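Local coordinates for manganese-binding protein (Chlamydia trachomatis, PDB 6NSI), which binds Fe(2+), Mn(2+) and Ni(2+), preferring Fe(2+), and delivers them to the membrane permease of an ABC transporter for import, at residues W104-V109 with R176-S181. Residues are numbered along the deposited sequence; the frame is centred on the assembly and turned at random.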
# COMPACT_ATOMS: atom_id res chain seq x y z
N TRP A 104 -3.23 -1.41 0.81
CA TRP A 104 -3.54 -0.01 1.11
C TRP A 104 -3.47 0.90 -0.11
O TRP A 104 -3.75 2.10 0.02
CB TRP A 104 -2.59 0.52 2.19
CG TRP A 104 -1.14 0.41 1.78
CD1 TRP A 104 -0.41 1.31 1.05
CD2 TRP A 104 -0.25 -0.68 2.06
NE1 TRP A 104 0.89 0.85 0.87
CE2 TRP A 104 1.01 -0.37 1.48
CE3 TRP A 104 -0.39 -1.88 2.77
CZ2 TRP A 104 2.11 -1.22 1.58
CZ3 TRP A 104 0.70 -2.73 2.86
CH2 TRP A 104 1.94 -2.39 2.27
N THR A 105 -3.09 0.39 -1.29
CA THR A 105 -3.17 1.20 -2.51
C THR A 105 -4.52 1.08 -3.19
O THR A 105 -4.77 1.80 -4.17
CB THR A 105 -2.09 0.79 -3.51
OG1 THR A 105 -2.39 -0.51 -4.03
CG2 THR A 105 -0.69 0.80 -2.85
N ASP A 106 -5.38 0.17 -2.74
CA ASP A 106 -6.74 0.04 -3.25
C ASP A 106 -7.64 0.66 -2.19
O ASP A 106 -7.84 0.08 -1.11
CB ASP A 106 -7.05 -1.43 -3.54
CG ASP A 106 -8.51 -1.67 -3.95
OD1 ASP A 106 -9.39 -0.86 -3.58
OD2 ASP A 106 -8.78 -2.70 -4.61
N MET A 107 -8.17 1.86 -2.48
CA MET A 107 -8.90 2.64 -1.49
C MET A 107 -10.22 1.99 -1.08
O MET A 107 -10.72 2.28 0.01
CB MET A 107 -9.13 4.06 -2.02
CG MET A 107 -9.76 5.04 -1.02
SD MET A 107 -8.80 5.40 0.47
CE MET A 107 -7.25 6.06 -0.17
N ARG A 108 -10.80 1.13 -1.91
CA ARG A 108 -11.98 0.39 -1.46
C ARG A 108 -11.59 -0.68 -0.44
O ARG A 108 -12.28 -0.85 0.58
CB ARG A 108 -12.70 -0.24 -2.64
CG ARG A 108 -13.93 -1.04 -2.22
CD ARG A 108 -14.30 -2.08 -3.27
NE ARG A 108 -13.46 -3.27 -3.17
CZ ARG A 108 -13.59 -4.21 -2.23
NH1 ARG A 108 -14.53 -4.10 -1.30
NH2 ARG A 108 -12.77 -5.26 -2.23
N VAL A 109 -10.50 -1.40 -0.70
CA VAL A 109 -10.05 -2.41 0.25
C VAL A 109 -9.60 -1.74 1.55
O VAL A 109 -9.99 -2.18 2.64
CB VAL A 109 -8.94 -3.28 -0.39
CG1 VAL A 109 -8.43 -4.35 0.59
CG2 VAL A 109 -9.45 -3.94 -1.67
N ARG A 176 -5.01 -3.63 -10.59
CA ARG A 176 -6.21 -4.44 -10.82
C ARG A 176 -7.48 -3.61 -10.67
O ARG A 176 -8.42 -3.75 -11.46
CB ARG A 176 -6.20 -5.63 -9.84
CG ARG A 176 -7.21 -6.75 -10.15
CD ARG A 176 -7.24 -7.84 -9.05
NE ARG A 176 -7.60 -7.29 -7.74
CZ ARG A 176 -7.77 -8.01 -6.62
NH1 ARG A 176 -7.60 -9.34 -6.63
NH2 ARG A 176 -8.11 -7.41 -5.47
N ARG A 177 -7.53 -2.73 -9.66
CA ARG A 177 -8.73 -1.91 -9.45
C ARG A 177 -8.85 -0.79 -10.47
O ARG A 177 -9.90 -0.62 -11.10
CB ARG A 177 -8.75 -1.32 -8.04
CG ARG A 177 -9.98 -0.38 -7.86
CD ARG A 177 -10.41 -0.22 -6.42
NE ARG A 177 -11.69 0.48 -6.25
CZ ARG A 177 -12.89 -0.12 -6.21
NH1 ARG A 177 -12.98 -1.44 -6.35
NH2 ARG A 177 -14.00 0.59 -6.02
N TYR A 178 -7.79 0.02 -10.64
CA TYR A 178 -7.91 1.32 -11.29
C TYR A 178 -7.43 1.36 -12.73
O TYR A 178 -7.77 2.30 -13.45
CB TYR A 178 -7.11 2.39 -10.54
CG TYR A 178 -7.58 2.62 -9.13
CD1 TYR A 178 -8.86 3.08 -8.86
CD2 TYR A 178 -6.73 2.35 -8.05
CE1 TYR A 178 -9.29 3.29 -7.56
CE2 TYR A 178 -7.14 2.55 -6.76
CZ TYR A 178 -8.42 3.03 -6.51
OH TYR A 178 -8.82 3.22 -5.20
N LEU A 179 -6.59 0.41 -13.13
CA LEU A 179 -5.97 0.45 -14.45
C LEU A 179 -6.53 -0.60 -15.38
O LEU A 179 -6.15 -0.63 -16.57
CB LEU A 179 -4.44 0.29 -14.32
CG LEU A 179 -3.69 1.45 -13.63
CD1 LEU A 179 -2.18 1.21 -13.64
CD2 LEU A 179 -4.03 2.80 -14.25
N SER A 180 -7.42 -1.46 -14.90
CA SER A 180 -7.85 -2.64 -15.63
C SER A 180 -9.36 -2.65 -15.78
O SER A 180 -10.09 -2.10 -14.95
CB SER A 180 -7.40 -3.91 -14.92
OG SER A 180 -6.04 -3.76 -14.50
N SER A 181 -9.81 -3.33 -16.83
CA SER A 181 -11.22 -3.49 -17.14
C SER A 181 -11.82 -4.67 -16.37
O SER A 181 -11.11 -5.54 -15.87
CB SER A 181 -11.41 -3.73 -18.63
OG SER A 181 -11.00 -5.06 -18.95
O HOH W 1 -7.66 -4.50 -6.23
O HOH W 2 -11.05 -3.69 -4.93
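Y178 OH accepts a hydrogen bond from M107 N (3.1 Å, 152°), near the plane of the ring, at the first turn of helix 107-124, a worked example of how the backbone N-H groups at a helix start are satisfied both from within the chain and from a distant segment. The next amides are served locally by D106, the N-cap: its OD1 takes a nearly straight bond from V109 N at 3.1 Å, approaching from well above the carboxylate plane, and a weak one from R108 N. T105 O lies at the edge of the Y178 ring, 3.6 Å from CE2, and R177 CG covers one face. The side chain of T105 is about 9 Å from the bound Fe(III) ion.

R177, with CG anti to its backbone N (chi1 177°) and its chain extended as far as NE, reaches over the cap. D106 OD1 and R177 NE, 3.8 Å apart, form a long salt bridge of charges alone, because the oxygen is well out of the guanidinium plane and no N-H points at it. R177 NH2 forms a second salt bridge with D147, which also hydrogen-bonds Y178 OH. R108 CB rests over the centre of the R177 guanidinium, 3.6 Å above it. A bend at chi3 (80°) turns R108 NE to a water that bridges it to D106 OD2, while its NH2 bonds C89 O. A second water joins OD2 to R176 NH2. Three arginines thus gather round the D106 carboxylate, R177 by direct charge attraction and R108 and R176 through the two waters.

The contact sets the C-terminal end of helix 172-178 against the start of helix 107-124, with helix 129-154 packing on M107 and Y178 and helix 266-280 touching the same pair.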